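Local atomic coordinates of glucokinase (Enterococcus faecalis, PDB entry 2QM1), a protein that probably phosphorylates glucose at the expense of ATP, as a glucokinase of the ROK family, and binds zinc and magnesium ions. Residues L114-D117 and A118-A121; L123-W127 and K128-E132; C179-K183 and R184-E188; S78-I81 and E82-T85. One frame throughout, in Å; residues are numbered along the deposited sequence. Where two conformers were deposited one is given.

Contact 1 of 4, residues L114-D117 and A118-A121; sequences LDND and ANVA. With MG (magnesium ion), chain K.
Asn119 reaches back to Asp115 where the chain turns from strand 112-116 into helix 117-128. Its ND2 gives OD1 of Asp115 a hydrogen bond of 3.0 Å, arriving from above the carboxylate plane, with the two flat groups turned 66° apart. The same OD1 also accepts the backbone N of Asn116 at 2.6 Å, there on its anti lone pair, while His158 holds OD2. This is the packed side of the junction. Val120 brings CG2 to within 3.7 Å of Asp115 CB, an apolar branch well suited to a place shared with Ala315 and Leu318 of helix 310-318. Asn116 occupies the N-cap, and its carbonyl O begins the helical pattern by accepting the N of Val120 at 3.1 Å. Ala118, small enough for close approach, lies against Thr141 of strand 137-142. The other side is looser: Asp117 is partly exposed, and its CG lies between backbone N and carbonyl carbon (chi1 59°), which curls OD1 round to its neighbour Ala118 N in a merely weak bond. Asparagine suits position 119 because its two ends do different work. With ND2 tied to the second-shell Asp115, OD1 is turned to the magnesium ion at 2.3 Å. Asn116, the carbonyl O of Gly148 and a water also bind the ion. Because these protein ligands are uncharged, the metal's charge is probably balanced by groups beyond them.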
# COMPACT_ATOMS: atom_id res chain seq x y z
N LEU B 114 8.91 -8.03 18.51
CA LEU B 114 9.91 -7.60 17.54
C LEU B 114 9.27 -7.33 16.22
O LEU B 114 8.17 -7.78 15.92
CB LEU B 114 11.05 -8.64 17.40
CG LEU B 114 10.85 -9.85 16.48
CD1 LEU B 114 12.02 -10.78 16.60
CD2 LEU B 114 9.54 -10.58 16.74
N ASP B 115 10.00 -6.58 15.41
CA ASP B 115 9.50 -6.21 14.10
C ASP B 115 10.66 -5.94 13.16
O ASP B 115 11.80 -5.98 13.57
CB ASP B 115 8.45 -5.06 14.13
CG ASP B 115 7.38 -5.18 13.00
OD1 ASP B 115 7.73 -5.49 11.80
OD2 ASP B 115 6.19 -5.01 13.34
N ASN B 116 10.36 -5.78 11.90
CA ASN B 116 11.39 -5.45 10.92
C ASN B 116 12.02 -4.08 11.25
O ASN B 116 11.36 -3.21 11.80
CB ASN B 116 10.77 -5.44 9.54
CG ASN B 116 11.62 -4.75 8.55
OD1 ASN B 116 12.56 -5.35 8.02
ND2 ASN B 116 11.37 -3.49 8.34
N ASP B 117 13.28 -3.88 10.87
CA ASP B 117 14.03 -2.71 11.31
C ASP B 117 13.52 -1.37 10.76
O ASP B 117 13.38 -0.43 11.53
CB ASP B 117 15.54 -2.88 11.09
CG ASP B 117 15.92 -3.13 9.62
OD1 ASP B 117 15.04 -3.38 8.77
OD2 ASP B 117 17.15 -3.13 9.32
N ALA B 118 13.16 -1.30 9.48
CA ALA B 118 12.51 -0.07 8.97
C ALA B 118 11.08 0.07 9.46
O ALA B 118 10.62 1.18 9.62
CB ALA B 118 12.59 0.03 7.49
N ASN B 119 10.39 -1.05 9.75
CA ASN B 119 9.03 -0.96 10.28
C ASN B 119 8.99 -0.18 11.59
O ASN B 119 8.20 0.72 11.81
CB ASN B 119 8.42 -2.35 10.47
CG ASN B 119 7.93 -2.94 9.16
OD1 ASN B 119 8.19 -2.37 8.08
ND2 ASN B 119 7.26 -4.08 9.23
N VAL B 120 9.92 -0.56 12.44
CA VAL B 120 10.06 -0.04 13.80
C VAL B 120 10.54 1.44 13.73
O VAL B 120 10.03 2.30 14.41
CB VAL B 120 10.98 -1.07 14.52
CG1 VAL B 120 12.13 -0.50 15.14
CG2 VAL B 120 10.19 -2.05 15.35
N ALA B 121 11.49 1.72 12.86
CA ALA B 121 11.88 3.10 12.59
C ALA B 121 10.69 3.98 12.14
O ALA B 121 10.52 5.09 12.61
CB ALA B 121 13.04 3.14 11.56
MG MG K . 9.93 -2.61 6.66
O HOH W 1 9.42 -4.61 5.46

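Contact 2 of 4, residues L123-W127 and K128-E132; sequences LGERW and KGAGE
Lys128 lies alongside Trp127 at the C-terminal end of helix 117-128, the two side chains pointing the same way. Their contact is made over one face of the indole: CE of Lys128 sits 4.0 Å from the centroid of the five-membered ring in a CH-pi contact, and NZ follows at 5.0 Å in a cation-pi interaction. A bend at chi2 (-74°) carries CE over the ring, and the long lysine chain suits a place beside a flat indole. NZ also has a long, weak ion pair with Asp26. Backbone bonds finish the helix. Lys128 N donates to Gly124 O at 3.0 Å, a regular helical bond. The pattern frays at the carbonyl O of Glu125, which takes Gly131 N at 3.1 Å and Gly129 N in a weak bond. A water donates to both Arg126 O and Gly129 O, bridging the helix end and the type I turn from Gly129 to Glu132. Among side chains, Glu125 bends at chi2 so that OE1 meets Ala130 N at 3.2 Å, nearly along the carboxylate C-O bond. Both glycines permit close passage: CA of Gly129 lies 3.4 Å from Glu125 OE1, and CA of Gly131 lies 3.8 Å from Arg126 CA. Glu125 has further donors, the backbone N atoms of Glu305 and Leu306. A buried carboxylate gripped by three peptide N-H groups is probably stabilised in its ionised form, and it ties the helix end to the loop after strand 300-303.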
# COMPACT_ATOMS: atom_id res chain seq x y z
N LEU B 123 7.60 3.40 13.03
CA LEU B 123 6.80 3.63 14.22
C LEU B 123 7.41 4.77 15.04
O LEU B 123 6.70 5.52 15.71
CB LEU B 123 6.80 2.38 15.13
CG LEU B 123 6.07 1.11 14.68
CD1 LEU B 123 6.30 -0.10 15.62
CD2 LEU B 123 4.59 1.39 14.53
N GLY B 124 8.74 4.81 15.08
CA GLY B 124 9.46 5.85 15.85
C GLY B 124 9.19 7.22 15.24
O GLY B 124 8.94 8.21 15.97
N GLU B 125 9.28 7.32 13.92
CA GLU B 125 9.02 8.64 13.29
C GLU B 125 7.54 9.03 13.40
O GLU B 125 7.19 10.16 13.68
CB GLU B 125 9.56 8.72 11.84
CG GLU B 125 11.08 8.72 11.83
CD GLU B 125 11.69 10.10 12.08
OE1 GLU B 125 10.93 11.12 12.13
OE2 GLU B 125 12.93 10.16 12.20
N ARG B 126 6.65 8.06 13.28
CA ARG B 126 5.25 8.38 13.55
C ARG B 126 5.00 8.91 14.99
O ARG B 126 4.28 9.89 15.18
CB ARG B 126 4.37 7.19 13.22
CG ARG B 126 2.92 7.42 13.53
CD ARG B 126 2.15 6.20 13.13
NE ARG B 126 0.78 6.28 13.59
CZ ARG B 126 0.29 5.44 14.49
NH1 ARG B 126 1.04 4.44 15.01
NH2 ARG B 126 -0.96 5.57 14.87
N TRP B 127 5.59 8.26 15.99
CA TRP B 127 5.34 8.56 17.41
C TRP B 127 5.95 9.84 17.90
O TRP B 127 5.28 10.58 18.63
CB TRP B 127 5.89 7.43 18.31
CG TRP B 127 5.47 7.49 19.79
CD1 TRP B 127 4.41 8.15 20.32
CD2 TRP B 127 6.09 6.76 20.87
NE1 TRP B 127 4.33 7.90 21.68
CE2 TRP B 127 5.35 7.05 22.04
CE3 TRP B 127 7.19 5.89 20.96
CZ2 TRP B 127 5.68 6.52 23.29
CZ3 TRP B 127 7.53 5.36 22.20
CH2 TRP B 127 6.78 5.69 23.36
N LYS B 128 7.21 10.09 17.51
CA LYS B 128 7.99 11.21 18.04
C LYS B 128 8.59 12.11 16.97
O LYS B 128 9.14 13.18 17.26
CB LYS B 128 9.09 10.68 18.97
CG LYS B 128 8.51 10.06 20.22
CD LYS B 128 8.00 11.16 21.17
CE LYS B 128 7.22 10.57 22.34
NZ LYS B 128 6.64 11.67 23.17
N GLY B 129 8.48 11.68 15.71
CA GLY B 129 9.07 12.48 14.64
C GLY B 129 8.07 13.07 13.66
O GLY B 129 6.96 13.48 14.08
N ALA B 130 8.49 13.11 12.38
CA ALA B 130 7.77 13.76 11.28
C ALA B 130 6.36 13.21 10.97
O ALA B 130 5.54 13.92 10.39
CB ALA B 130 8.67 13.75 9.94
N GLY B 131 6.08 11.98 11.40
CA GLY B 131 4.77 11.34 11.17
C GLY B 131 3.58 11.93 11.94
O GLY B 131 2.44 11.78 11.52
N GLU B 132 3.86 12.57 13.09
CA GLU B 132 2.89 13.35 13.89
C GLU B 132 1.69 12.56 14.40
O GLU B 132 0.56 13.06 14.55
CB GLU B 132 2.41 14.59 13.12
CG GLU B 132 3.52 15.60 12.95
CD GLU B 132 3.02 17.00 12.62
OE1 GLU B 132 3.72 17.95 13.02
OE2 GLU B 132 1.94 17.14 11.97
O HOH W 2 5.19 12.67 16.08

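Contact 3 of 4, residues C179-K183 and R184-E188; sequences CTCGK and RGCLE. With ZN (zinc ion), chain J.
Cys179, Cys181 and Cys186 meet through a zinc ion that draws the two halves of this loop together. The metal bonds run to SG of Cys179 at 2.4 Å and to SG of Cys181 and of Cys186 at 2.2 Å each, and ND1 of His169 is the fourth ligand. The thiolates reach the metal with different torsions: SG is anti to the backbone N in Cys179 (chi1 -173°) and beside it in Cys186 (chi1 -62°). The run Cys-Thr-Cys-Gly-Lys-Arg-Gly-Cys-Leu-Glu is the CXCGXXGCXE signature of the ROK family, its glycines suiting the positive phi at Gly182 and Gly185. Hydrogen bonds stiffen the first half, a type I turn from Cys179 to Gly182. Cys181 N donates almost straight to SG of Cys179 at 3.6 Å, and Gly182 N closes the turn on Cys179 O. Charged groups border the site. Lys183 brings NZ to 3.3 Å from Cys186 SG, where it would probably ease the negative charge of the thiolates, although its hydrogen bonds go to His169 O and Thr171 OG1. Glu188 approaches Cys179 SG with OE2 at 4.1 Å, while OE1 is held by Val146 N. Across the subunit interface, Cys181 and Lys183 pack on Phe292 and Thr291 of the second subunit.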
# COMPACT_ATOMS: atom_id res chain seq x y z
N CYS B 179 19.43 -5.90 -9.34
CA CYS B 179 19.33 -5.73 -7.92
C CYS B 179 19.73 -7.04 -7.27
O CYS B 179 19.56 -8.10 -7.86
CB CYS B 179 17.90 -5.40 -7.52
SG CYS B 179 17.74 -4.97 -5.77
N THR B 180 20.20 -6.99 -6.04
CA THR B 180 20.52 -8.26 -5.35
C THR B 180 19.28 -9.09 -5.05
O THR B 180 19.36 -10.31 -4.85
CB THR B 180 21.33 -8.05 -4.05
OG1 THR B 180 20.70 -7.06 -3.25
CG2 THR B 180 22.77 -7.59 -4.37
N CYS B 181 18.11 -8.46 -5.04
CA CYS B 181 16.91 -9.23 -4.76
C CYS B 181 16.68 -10.21 -5.90
O CYS B 181 16.04 -11.22 -5.73
CB CYS B 181 15.68 -8.32 -4.47
SG CYS B 181 15.02 -7.59 -6.00
N GLY B 182 17.25 -9.94 -7.07
CA GLY B 182 17.11 -10.86 -8.18
C GLY B 182 16.19 -10.44 -9.30
O GLY B 182 15.82 -11.26 -10.14
N LYS B 183 15.80 -9.17 -9.34
CA LYS B 183 15.22 -8.62 -10.54
C LYS B 183 15.98 -7.36 -10.91
O LYS B 183 16.98 -7.06 -10.30
CB LYS B 183 13.72 -8.33 -10.34
CG LYS B 183 13.34 -7.35 -9.24
CD LYS B 183 11.86 -7.58 -8.81
CE LYS B 183 11.42 -6.61 -7.71
NZ LYS B 183 11.44 -5.17 -8.10
N ARG B 184 15.47 -6.58 -11.83
CA ARG B 184 16.13 -5.33 -12.17
C ARG B 184 15.30 -4.08 -11.90
O ARG B 184 14.05 -4.14 -11.81
CB ARG B 184 16.66 -5.37 -13.60
CG ARG B 184 15.78 -4.82 -14.69
CD ARG B 184 16.40 -5.14 -16.08
NE ARG B 184 16.46 -6.58 -16.37
CZ ARG B 184 17.41 -7.18 -17.08
NH1 ARG B 184 17.34 -8.50 -17.29
NH2 ARG B 184 18.44 -6.49 -17.57
N GLY B 185 16.00 -2.97 -11.71
CA GLY B 185 15.33 -1.64 -11.70
C GLY B 185 14.60 -1.28 -10.42
O GLY B 185 13.73 -0.39 -10.42
N CYS B 186 14.94 -1.98 -9.34
CA CYS B 186 14.52 -1.63 -8.03
C CYS B 186 14.92 -0.20 -7.66
O CYS B 186 15.99 0.27 -8.04
CB CYS B 186 15.10 -2.61 -7.00
SG CYS B 186 14.51 -4.30 -7.29
N LEU B 187 14.06 0.47 -6.89
CA LEU B 187 14.41 1.76 -6.27
C LEU B 187 15.78 1.75 -5.57
O LEU B 187 16.56 2.71 -5.63
CB LEU B 187 13.28 2.25 -5.34
CG LEU B 187 13.39 3.60 -4.66
CD1 LEU B 187 13.55 4.76 -5.69
CD2 LEU B 187 12.19 3.80 -3.72
N GLU B 188 16.06 0.66 -4.88
CA GLU B 188 17.33 0.54 -4.19
C GLU B 188 18.59 0.65 -5.05
O GLU B 188 19.63 1.15 -4.56
CB GLU B 188 17.39 -0.78 -3.43
CG GLU B 188 18.54 -0.88 -2.50
CD GLU B 188 18.56 -2.19 -1.79
OE1 GLU B 188 18.01 -2.26 -0.67
OE2 GLU B 188 19.06 -3.15 -2.39
ZN ZN J . 15.38 -5.48 -5.62

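Contact 4 of 4, residues S78-I81 and E82-T85; sequences SVDI and EKGT
Asp80 and Thr85 form an antiparallel hydrogen-bonded pair at the end of a tight hairpin, with Gly84 also facing Asp80, so that the strand carries a G1 beta bulge. Asp80 N donates to Thr85 O at 3.1 Å, and Thr85 N returns the bond to Asp80 O at 3.2 Å. The same Asp80 O also draws Gly84 N in a weak bond. Positive phi at Gly84 suits a glycine, the residue for which such a backbone costs least. The side chain of Asp80 serves the turn. Its CG stands anti to the backbone N (chi1 -170°), which brings OD1 over the loop to take Lys83 N at 3.2 Å in a nearly straight bond (170°), met from above the carboxylate plane. Aspartate suits the place because its short side chain can fold back on an amide N-H three residues on. Lys83 CB rests 3.6 Å from Asp80 CG, but NZ stays 5.2 Å from Asp80 OD2, so any attraction between the opposite charges is probably weak. On the same sheet face as Asp80, Thr85 lays CG2 3.9 Å from Asp80 CB. Ser78 holds the far end, with OG bonded to Ala161 O and its backbone paired with Val87. Val79 and Ile81 rest on strand 112-116, against Leu114 and Asp115, while Thr85 packs on Val97 in the loop before helix 100-108.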
# COMPACT_ATOMS: atom_id res chain seq x y z
N SER B 78 12.57 -10.51 7.55
CA SER B 78 11.13 -10.42 7.68
C SER B 78 10.60 -11.15 8.93
O SER B 78 11.13 -12.17 9.36
CB SER B 78 10.43 -10.78 6.38
OG SER B 78 9.78 -12.01 6.45
N VAL B 79 9.60 -10.56 9.55
CA VAL B 79 9.20 -11.01 10.87
C VAL B 79 7.77 -11.50 10.84
O VAL B 79 6.89 -10.80 10.38
CB VAL B 79 9.39 -9.85 11.94
CG1 VAL B 79 8.84 -10.26 13.33
CG2 VAL B 79 10.89 -9.46 12.06
N ASP B 80 7.56 -12.71 11.37
CA ASP B 80 6.22 -13.21 11.64
C ASP B 80 5.95 -12.76 13.09
O ASP B 80 6.60 -13.23 14.03
CB ASP B 80 6.17 -14.74 11.53
CG ASP B 80 4.75 -15.28 11.56
OD1 ASP B 80 3.93 -14.69 12.28
OD2 ASP B 80 4.47 -16.28 10.85
N ILE B 81 5.03 -11.80 13.20
CA ILE B 81 4.63 -11.17 14.42
C ILE B 81 4.00 -12.18 15.38
O ILE B 81 4.39 -12.24 16.53
CB ILE B 81 3.63 -10.00 14.12
CG1 ILE B 81 4.28 -8.97 13.17
CG2 ILE B 81 3.05 -9.40 15.40
CD1 ILE B 81 5.45 -8.21 13.76
N GLU B 82 3.05 -12.97 14.90
CA GLU B 82 2.41 -13.99 15.72
C GLU B 82 3.47 -14.98 16.25
O GLU B 82 3.50 -15.28 17.43
CB GLU B 82 1.29 -14.74 14.96
CG GLU B 82 0.27 -15.40 15.91
CD GLU B 82 -0.21 -16.77 15.48
OE1 GLU B 82 0.59 -17.74 15.51
OE2 GLU B 82 -1.42 -16.88 15.13
N LYS B 83 4.36 -15.44 15.36
CA LYS B 83 5.41 -16.41 15.71
C LYS B 83 6.57 -15.85 16.55
O LYS B 83 7.20 -16.61 17.27
CB LYS B 83 5.96 -17.08 14.43
CG LYS B 83 5.61 -18.55 14.26
CD LYS B 83 4.14 -18.81 14.59
CE LYS B 83 3.34 -19.22 13.37
NZ LYS B 83 3.21 -20.68 13.38
N GLY B 84 6.85 -14.54 16.44
CA GLY B 84 8.07 -13.93 17.02
C GLY B 84 9.36 -14.46 16.40
O GLY B 84 10.37 -14.71 17.07
N THR B 85 9.33 -14.60 15.09
CA THR B 85 10.25 -15.42 14.35
C THR B 85 10.84 -14.47 13.26
O THR B 85 10.14 -13.56 12.81
CB THR B 85 9.37 -16.57 13.80
OG1 THR B 85 9.66 -17.83 14.47
CG2 THR B 85 9.42 -16.68 12.39

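Overall arrangement
All four contacts are local, between adjoining segments, met in series along the chain as contact 4, contact 1, contact 2 and contact 3, and none nests in or crosses another. Contact 4 closes the hairpin between strands 78-80 and 85-87 and touches contact 1 directly along strand 112-116; their centres are about 11 Å apart. Contact 1 leads strand 112-116 into helix 117-128, and contact 2 ends that helix before strand 137-142, joining the two larger sheets of the fold. Contact 3 closes the zinc loop before helix 188-191; its nearest atoms are about 10 Å from those of contact 1, and it lies on the opposite side of the chain's centre from contact 2.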